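Putative glucarate dehydratase (PDB 4IT1) probably catalyses the magnesium-dependent dehydration of D-glucarate to 5-dehydro-4-deoxy-D-glucarate, as a member of the mandelate racemase/muconate lactonizing enzyme family. Local coordinates at residues Gln97-Val102 and Asn131-Phe136; Phe93-Leu98 and Ala139-Gln144. All blocks are in the same frame, centred on the assembly; numbering follows the deposited sequence.

Interaction 1: Gln97-Val102 and Asn131-Phe136; sequences QLRRIV and NAYSAF
Arg99 and Tyr133 carry the polar part of this helix-helix contact, through a cation-pi interaction. The guanidinium carbon CZ of Arg99 lies over the face of the Tyr133 ring, 4.1 Å from its centroid. The two planes are tilted by 42°, so this is not a flat stack. NH2 of Arg99 comes closest, 3.4 Å from CD2 of Tyr133. The Arg99 chain bends at its third torsion (chi3 -85°), which turns the guanidinium over the ring. The same NH2 forms a salt bridge with Asp324, outside the two helices.

The other contacts are apolar. CD2 of Leu98 meets the Tyr133 ring obliquely, 3.7 Å from CE1, and it also touches CB of Phe136. One turn on, CG1 of Val102 packs 3.7 Å from CB of Ala132. Leu98, Ala132 and Phe136 also touch helix 74-87.

The segments run roughly antiparallel, their axes 143° apart and 9.6 Å at closest approach. No hydrogen bond joins them. Cohesion therefore rests on side-chain packing and on the arginine over the tyrosine. Asp324 would be expected to offset the charge of Arg99 and to fix the guanidinium against the ring.

Interaction 2: Phe93-Leu98 and Ala139-Gln144; sequences FNLNQL and AFLDLQ
Gln144 sets its CG anti to its own carbonyl carbon (chi1 -67°), and the chain then runs extended to the amide. This carries the amide across to Phe93, whose ring likewise lies anti to its carbonyl carbon. The ring and the amide stack with their planes 25° apart. CG of Gln144 makes a CH-pi contact over the ring face, 3.9 Å from the centroid. NE2 of Gln144 reaches back to within 3.4 Å of CA of Phe93 and donates a hydrogen bond to the carbonyl O of Pro92. OE1 of Gln144 is buried here with no partner in the model.

Phe140 is the second aromatic of the contact. CD2 of Leu98 sits almost exactly on its ring normal, 3° off and 4.0 Å from the centroid. The Leu95 and Phe140 side chains lie alongside each other, pointing opposite ways, with CD2 of Leu95 3.8 Å from CB of Phe140. The other branch, CD1 of Leu95, meets CD2 of Leu141 at 4.1 Å.

Asn94 is the N-cap of helix 95-107. Its OD1 accepts from N of Gln97 at 3.1 Å, and the donor stands well above the carbonyl plane. Asn96 faces the second subunit and donates to O of Gly158 and O of Ala360 there. Helices 95-107 and 128-148 pack within the alpha+beta N-terminal capping domain typical of the enolase superfamily, beside the metal-binding barrel.

Interactions 1 and 2 join the same two helices, 95-107 and 128-148, at centres about 9 Å apart. Leu98 serves both, and Tyr133 OH packs 3.4 Å from CB of Leu95, so the two contacts form one continuous interface. Both are largely buried and lie away from the metal site. Their chemistry differs. Interaction 1 pairs helix with helix and includes a charged group, Arg99, whose ionic partner Asp324 lies outside the contact on helix 322-334. Interaction 2 involves the start of helix 95-107 and the turn before it. It relies on aromatic, aliphatic and amide groups, and it lies beside the second subunit.

Interaction 1: Gln97-Val102 and Asn131-Phe136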
ATOM      1  N   GLN A  97      -6.898  11.552  -9.514  1.00 77.74           N
ATOM      2  CA  GLN A  97      -7.713  12.727  -9.828  1.00 74.70           C
ATOM      3  C   GLN A  97      -8.762  12.916  -8.734  1.00 63.68           C
ATOM      4  O   GLN A  97      -8.848  13.991  -8.142  1.00 68.86           O
ATOM      5  CB  GLN A  97      -8.390  12.565 -11.196  1.00 78.99           C
ATOM      6  CG  GLN A  97      -9.366  13.665 -11.593  1.00 69.99           C
ATOM      7  CD  GLN A  97      -8.695  14.813 -12.321  1.00 86.25           C
ATOM      8  OE1 GLN A  97      -8.089  15.696 -11.702  1.00 82.50           O
ATOM      9  NE2 GLN A  97      -8.809  14.813 -13.647  1.00 73.64           N
ATOM     10  N   LEU A  98      -9.537  11.865  -8.460  1.00 56.21           N
ATOM     11  CA  LEU A  98     -10.548  11.890  -7.394  1.00 60.04           C
ATOM     12  C   LEU A  98     -10.010  12.384  -6.042  1.00 64.53           C
ATOM     13  O   LEU A  98     -10.717  13.088  -5.317  1.00 68.83           O
ATOM     14  CB  LEU A  98     -11.218  10.521  -7.218  1.00 47.72           C
ATOM     15  CG  LEU A  98     -12.127  10.374  -5.984  1.00 56.82           C
ATOM     16  CD1 LEU A  98     -13.376  11.236  -6.106  1.00 62.15           C
ATOM     17  CD2 LEU A  98     -12.520   8.935  -5.698  1.00 51.77           C
ATOM     18  N   ARG A  99      -8.776  12.008  -5.710  1.00 64.60           N
ATOM     19  CA  ARG A  99      -8.129  12.469  -4.480  1.00 67.33           C
ATOM     20  C   ARG A  99      -7.841  13.973  -4.522  1.00 61.82           C
ATOM     21  O   ARG A  99      -8.182  14.693  -3.580  1.00 60.94           O
ATOM     22  CB  ARG A  99      -6.847  11.673  -4.185  1.00 69.49           C
ATOM     23  CG  ARG A  99      -6.245  11.950  -2.812  1.00 73.37           C
ATOM     24  CD  ARG A  99      -5.103  11.000  -2.465  1.00 86.35           C
ATOM     25  NE  ARG A  99      -5.569   9.741  -1.877  1.00 81.97           N
ATOM     26  CZ  ARG A  99      -5.909   9.576  -0.596  1.00 87.68           C
ATOM     27  NH1 ARG A  99      -5.848  10.592   0.259  1.00 88.21           N
ATOM     28  NH2 ARG A  99      -6.318   8.389  -0.166  1.00 70.09           N
ATOM     29  N   ARG A 100      -7.231  14.444  -5.611  1.00 54.71           N
ATOM     30  CA  ARG A 100      -6.905  15.867  -5.751  1.00 61.09           C
ATOM     31  C   ARG A 100      -8.151  16.747  -5.684  1.00 70.22           C
ATOM     32  O   ARG A 100      -8.107  17.859  -5.155  1.00 61.19           O
ATOM     33  CB  ARG A 100      -6.144  16.137  -7.045  1.00 59.80           C
ATOM     34  CG  ARG A 100      -4.648  15.860  -6.974  1.00 62.53           C
ATOM     35  CD  ARG A 100      -3.952  16.312  -8.248  1.00 61.04           C
ATOM     36  NE  ARG A 100      -4.723  15.946  -9.437  1.00 74.41           N
ATOM     37  CZ  ARG A 100      -4.420  14.958 -10.278  1.00 79.42           C
ATOM     38  NH1 ARG A 100      -5.208  14.722 -11.316  1.00 90.65           N
ATOM     39  NH2 ARG A 100      -3.338  14.213 -10.097  1.00 78.37           N
ATOM     40  N   ILE A 101      -9.256  16.225  -6.213  1.00 68.91           N
ATOM     41  CA  ILE A 101     -10.552  16.899  -6.182  1.00 68.51           C
ATOM     42  C   ILE A 101     -11.097  17.017  -4.754  1.00 69.18           C
ATOM     43  O   ILE A 101     -11.492  18.109  -4.334  1.00 62.44           O
ATOM     44  CB  ILE A 101     -11.561  16.209  -7.138  1.00 68.45           C
ATOM     45  CG1 ILE A 101     -11.214  16.564  -8.587  1.00 63.78           C
ATOM     46  CG2 ILE A 101     -13.005  16.595  -6.826  1.00 62.68           C
ATOM     47  CD1 ILE A 101     -11.917  15.708  -9.616  1.00 65.89           C
ATOM     48  N   VAL A 102     -11.102  15.905  -4.015  1.00 57.02           N
ATOM     49  CA  VAL A 102     -11.568  15.901  -2.624  1.00 54.22           C
ATOM     50  C   VAL A 102     -10.747  16.862  -1.757  1.00 59.46           C
ATOM     51  O   VAL A 102     -11.296  17.528  -0.880  1.00 67.32           O
ATOM     52  CB  VAL A 102     -11.564  14.484  -2.006  1.00 57.60           C
ATOM     53  CG1 VAL A 102     -11.870  14.540  -0.516  1.00 56.05           C
ATOM     54  CG2 VAL A 102     -12.569  13.581  -2.708  1.00 54.73           C
ATOM     55  N   ASN A 131     -12.524  10.589   4.789  1.00 50.76           N
ATOM     56  CA  ASN A 131     -13.914  10.139   4.794  1.00 48.51           C
ATOM     57  C   ASN A 131     -14.595  10.329   3.442  1.00 57.73           C
ATOM     58  O   ASN A 131     -15.300   9.436   2.962  1.00 50.31           O
ATOM     59  CB  ASN A 131     -14.716  10.862   5.872  1.00 52.38           C
ATOM     60  CG  ASN A 131     -14.204  10.580   7.261  1.00 55.10           C
ATOM     61  OD1 ASN A 131     -13.197   9.894   7.438  1.00 52.84           O
ATOM     62  ND2 ASN A 131     -14.900  11.102   8.262  1.00 56.41           N
ATOM     63  N   ALA A 132     -14.373  11.492   2.834  1.00 52.00           N
ATOM     64  CA  ALA A 132     -14.981  11.814   1.547  1.00 55.54           C
ATOM     65  C   ALA A 132     -14.361  11.023   0.391  1.00 55.04           C
ATOM     66  O   ALA A 132     -15.070  10.607  -0.529  1.00 57.30           O
ATOM     67  CB  ALA A 132     -14.903  13.311   1.278  1.00 53.24           C
ATOM     68  N   TYR A 133     -13.045  10.825   0.432  1.00 54.79           N
ATOM     69  CA  TYR A 133     -12.375  10.004  -0.574  1.00 54.49           C
ATOM     70  C   TYR A 133     -12.889   8.569  -0.483  1.00 56.86           C
ATOM     71  O   TYR A 133     -13.351   8.012  -1.476  1.00 62.27           O
ATOM     72  CB  TYR A 133     -10.849  10.066  -0.438  1.00 54.94           C
ATOM     73  CG  TYR A 133     -10.112   9.256  -1.490  1.00 62.67           C
ATOM     74  CD1 TYR A 133     -10.013   9.708  -2.808  1.00 59.58           C
ATOM     75  CD2 TYR A 133      -9.524   8.029  -1.167  1.00 61.08           C
ATOM     76  CE1 TYR A 133      -9.346   8.964  -3.771  1.00 64.55           C
ATOM     77  CE2 TYR A 133      -8.856   7.277  -2.121  1.00 54.09           C
ATOM     78  CZ  TYR A 133      -8.769   7.746  -3.420  1.00 64.23           C
ATOM     79  OH  TYR A 133      -8.104   7.000  -4.372  1.00 54.86           O
ATOM     80  N   SER A 134     -12.854   8.001   0.719  1.00 52.32           N
ATOM     81  CA  SER A 134     -13.325   6.637   0.950  1.00 52.80           C
ATOM     82  C   SER A 134     -14.760   6.401   0.471  1.00 63.60           C
ATOM     83  O   SER A 134     -15.069   5.331  -0.057  1.00 73.04           O
ATOM     84  CB  SER A 134     -13.220   6.281   2.427  1.00 46.47           C
ATOM     85  OG  SER A 134     -13.916   5.077   2.720  1.00 43.59           O
ATOM     86  N   ALA A 135     -15.627   7.393   0.672  1.00 65.54           N
ATOM     87  CA  ALA A 135     -17.041   7.280   0.306  1.00 62.65           C
ATOM     88  C   ALA A 135     -17.215   6.967  -1.186  1.00 63.77           C
ATOM     89  O   ALA A 135     -17.965   6.055  -1.559  1.00 57.37           O
ATOM     90  CB  ALA A 135     -17.789   8.550   0.682  1.00 65.91           C
ATOM     91  N   PHE A 136     -16.493   7.713  -2.019  1.00 56.83           N
ATOM     92  CA  PHE A 136     -16.567   7.565  -3.462  1.00 60.87           C
ATOM     93  C   PHE A 136     -15.612   6.507  -4.027  1.00 69.31           C
ATOM     94  O   PHE A 136     -15.950   5.832  -5.004  1.00 61.97           O
ATOM     95  CB  PHE A 136     -16.364   8.918  -4.143  1.00 61.15           C
ATOM     96  CG  PHE A 136     -17.454   9.910  -3.837  1.00 77.00           C
ATOM     97  CD1 PHE A 136     -18.784   9.619  -4.137  1.00 78.99           C
ATOM     98  CD2 PHE A 136     -17.157  11.132  -3.244  1.00 85.79           C
ATOM     99  CE1 PHE A 136     -19.795  10.528  -3.853  1.00 84.00           C
ATOM    100  CE2 PHE A 136     -18.163  12.047  -2.960  1.00 85.95           C
ATOM    101  CZ  PHE A 136     -19.483  11.744  -3.265  1.00 89.82           C
TER

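Interaction 2: Phe93-Leu98 and Ala139-Gln144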
ATOM      1  N   PHE A  93     -11.220   5.158 -13.235  1.00 73.11           N
ATOM      2  CA  PHE A  93      -9.948   4.525 -12.904  1.00 78.02           C
ATOM      3  C   PHE A  93      -8.983   5.543 -12.322  1.00 83.21           C
ATOM      4  O   PHE A  93      -8.114   5.193 -11.518  1.00 82.49           O
ATOM      5  CB  PHE A  93      -9.333   3.860 -14.138  1.00 82.81           C
ATOM      6  CG  PHE A  93     -10.040   2.604 -14.555  1.00 90.75           C
ATOM      7  CD1 PHE A  93      -9.665   1.376 -14.024  1.00 86.67           C
ATOM      8  CD2 PHE A  93     -11.092   2.649 -15.463  1.00 96.66           C
ATOM      9  CE1 PHE A  93     -10.323   0.217 -14.398  1.00 89.67           C
ATOM     10  CE2 PHE A  93     -11.755   1.494 -15.839  1.00 95.84           C
ATOM     11  CZ  PHE A  93     -11.368   0.275 -15.307  1.00 96.30           C
ATOM     12  N   ASN A  94      -9.143   6.801 -12.733  1.00 81.70           N
ATOM     13  CA  ASN A  94      -8.294   7.887 -12.259  1.00 78.02           C
ATOM     14  C   ASN A  94      -8.673   8.310 -10.843  1.00 76.83           C
ATOM     15  O   ASN A  94      -9.285   9.359 -10.634  1.00 70.75           O
ATOM     16  CB  ASN A  94      -8.346   9.076 -13.219  1.00 74.76           C
ATOM     17  CG  ASN A  94      -7.122   9.966 -13.116  1.00 76.53           C
ATOM     18  OD1 ASN A  94      -6.390   9.941 -12.122  1.00 84.35           O
ATOM     19  ND2 ASN A  94      -6.896  10.766 -14.145  1.00 56.63           N
ATOM     20  N   LEU A  95      -8.310   7.468  -9.878  1.00 70.56           N
ATOM     21  CA  LEU A  95      -8.573   7.724  -8.470  1.00 56.96           C
ATOM     22  C   LEU A  95      -7.657   8.802  -7.890  1.00 61.85           C
ATOM     23  O   LEU A  95      -8.021   9.467  -6.924  1.00 62.12           O
ATOM     24  CB  LEU A  95      -8.456   6.431  -7.666  1.00 61.55           C
ATOM     25  CG  LEU A  95      -9.638   5.462  -7.722  1.00 53.45           C
ATOM     26  CD1 LEU A  95      -9.205   4.092  -7.245  1.00 57.02           C
ATOM     27  CD2 LEU A  95     -10.802   5.959  -6.887  1.00 48.62           C
ATOM     28  N   ASN A  96      -6.473   8.971  -8.480  1.00 56.19           N
ATOM     29  CA  ASN A  96      -5.576  10.067  -8.100  1.00 67.38           C
ATOM     30  C   ASN A  96      -6.164  11.453  -8.403  1.00 78.37           C
ATOM     31  O   ASN A  96      -5.946  12.404  -7.646  1.00 79.53           O
ATOM     32  CB  ASN A  96      -4.200   9.900  -8.753  1.00 64.73           C
ATOM     33  CG  ASN A  96      -3.386   8.780  -8.123  1.00 71.51           C
ATOM     34  OD1 ASN A  96      -3.633   8.382  -6.982  1.00 67.66           O
ATOM     35  ND2 ASN A  96      -2.415   8.258  -8.868  1.00 58.79           N
ATOM     36  N   GLN A  97      -6.898  11.552  -9.514  1.00 77.74           N
ATOM     37  CA  GLN A  97      -7.713  12.727  -9.828  1.00 74.70           C
ATOM     38  C   GLN A  97      -8.762  12.916  -8.734  1.00 63.68           C
ATOM     39  O   GLN A  97      -8.848  13.991  -8.142  1.00 68.86           O
ATOM     40  CB  GLN A  97      -8.390  12.565 -11.196  1.00 78.99           C
ATOM     41  CG  GLN A  97      -9.366  13.665 -11.593  1.00 69.99           C
ATOM     42  CD  GLN A  97      -8.695  14.813 -12.321  1.00 86.25           C
ATOM     43  OE1 GLN A  97      -8.089  15.696 -11.702  1.00 82.50           O
ATOM     44  NE2 GLN A  97      -8.809  14.813 -13.647  1.00 73.64           N
ATOM     45  N   LEU A  98      -9.537  11.865  -8.460  1.00 56.21           N
ATOM     46  CA  LEU A  98     -10.548  11.890  -7.394  1.00 60.04           C
ATOM     47  C   LEU A  98     -10.010  12.384  -6.042  1.00 64.53           C
ATOM     48  O   LEU A  98     -10.717  13.088  -5.317  1.00 68.83           O
ATOM     49  CB  LEU A  98     -11.218  10.521  -7.218  1.00 47.72           C
ATOM     50  CG  LEU A  98     -12.127  10.374  -5.984  1.00 56.82           C
ATOM     51  CD1 LEU A  98     -13.376  11.236  -6.106  1.00 62.15           C
ATOM     52  CD2 LEU A  98     -12.520   8.935  -5.698  1.00 51.77           C
ATOM     53  N   ALA A 139     -17.275   3.253  -4.447  1.00 71.00           N
ATOM     54  CA  ALA A 139     -18.180   3.269  -5.596  1.00 61.77           C
ATOM     55  C   ALA A 139     -17.436   3.231  -6.927  1.00 66.05           C
ATOM     56  O   ALA A 139     -17.857   2.533  -7.850  1.00 74.55           O
ATOM     57  CB  ALA A 139     -19.105   4.471  -5.526  1.00 69.74           C
ATOM     58  N   PHE A 140     -16.336   3.980  -7.016  1.00 61.27           N
ATOM     59  CA  PHE A 140     -15.440   3.949  -8.176  1.00 59.65           C
ATOM     60  C   PHE A 140     -14.878   2.550  -8.459  1.00 67.33           C
ATOM     61  O   PHE A 140     -14.698   2.172  -9.617  1.00 64.58           O
ATOM     62  CB  PHE A 140     -14.257   4.884  -7.954  1.00 60.36           C
ATOM     63  CG  PHE A 140     -14.468   6.285  -8.442  1.00 58.07           C
ATOM     64  CD1 PHE A 140     -15.527   7.059  -7.977  1.00 59.25           C
ATOM     65  CD2 PHE A 140     -13.564   6.856  -9.333  1.00 55.35           C
ATOM     66  CE1 PHE A 140     -15.693   8.366  -8.416  1.00 55.00           C
ATOM     67  CE2 PHE A 140     -13.726   8.159  -9.778  1.00 55.61           C
ATOM     68  CZ  PHE A 140     -14.788   8.917  -9.313  1.00 52.83           C
ATOM     69  N   LEU A 141     -14.571   1.802  -7.400  1.00 66.74           N
ATOM     70  CA  LEU A 141     -14.028   0.450  -7.547  1.00 68.62           C
ATOM     71  C   LEU A 141     -15.129  -0.562  -7.822  1.00 65.96           C
ATOM     72  O   LEU A 141     -14.958  -1.449  -8.660  1.00 64.63           O
ATOM     73  CB  LEU A 141     -13.199   0.035  -6.327  1.00 62.48           C
ATOM     74  CG  LEU A 141     -11.842   0.729  -6.141  1.00 64.91           C
ATOM     75  CD1 LEU A 141     -11.281   0.459  -4.753  1.00 64.03           C
ATOM     76  CD2 LEU A 141     -10.842   0.320  -7.212  1.00 57.72           C
ATOM     77  N   ASP A 142     -16.257  -0.421  -7.124  1.00 64.62           N
ATOM     78  CA  ASP A 142     -17.445  -1.223  -7.406  1.00 66.71           C
ATOM     79  C   ASP A 142     -17.867  -1.045  -8.858  1.00 74.48           C
ATOM     80  O   ASP A 142     -18.343  -1.988  -9.488  1.00 69.41           O
ATOM     81  CB  ASP A 142     -18.601  -0.856  -6.483  1.00 68.86           C
ATOM     82  CG  ASP A 142     -19.812  -1.763  -6.671  1.00 81.55           C
ATOM     83  OD1 ASP A 142     -19.626  -2.990  -6.816  1.00 86.53           O
ATOM     84  OD2 ASP A 142     -20.950  -1.251  -6.670  1.00 72.07           O
ATOM     85  N   LEU A 143     -17.671   0.163  -9.384  1.00 62.43           N
ATOM     86  CA  LEU A 143     -17.949   0.450 -10.782  1.00 69.53           C
ATOM     87  C   LEU A 143     -17.035  -0.381 -11.671  1.00 72.93           C
ATOM     88  O   LEU A 143     -17.511  -1.155 -12.506  1.00 72.70           O
ATOM     89  CB  LEU A 143     -17.742   1.936 -11.088  1.00 69.50           C
ATOM     90  CG  LEU A 143     -18.581   2.628 -12.168  1.00 73.95           C
ATOM     91  CD1 LEU A 143     -17.680   3.495 -13.029  1.00 72.38           C
ATOM     92  CD2 LEU A 143     -19.364   1.666 -13.051  1.00 75.03           C
ATOM     93  N   GLN A 144     -15.726  -0.204 -11.486  1.00 72.43           N
ATOM     94  CA  GLN A 144     -14.699  -0.929 -12.237  1.00 69.28           C
ATOM     95  C   GLN A 144     -14.977  -2.428 -12.270  1.00 66.99           C
ATOM     96  O   GLN A 144     -14.840  -3.065 -13.310  1.00 70.92           O
ATOM     97  CB  GLN A 144     -13.321  -0.688 -11.623  1.00 71.02           C
ATOM     98  CG  GLN A 144     -12.804   0.734 -11.748  1.00 83.21           C
ATOM     99  CD  GLN A 144     -11.433   0.923 -11.120  1.00 86.38           C
ATOM    100  OE1 GLN A 144     -10.658  -0.024 -10.996  1.00 89.47           O
ATOM    101  NE2 GLN A 144     -11.125   2.156 -10.735  1.00 88.96           N
TER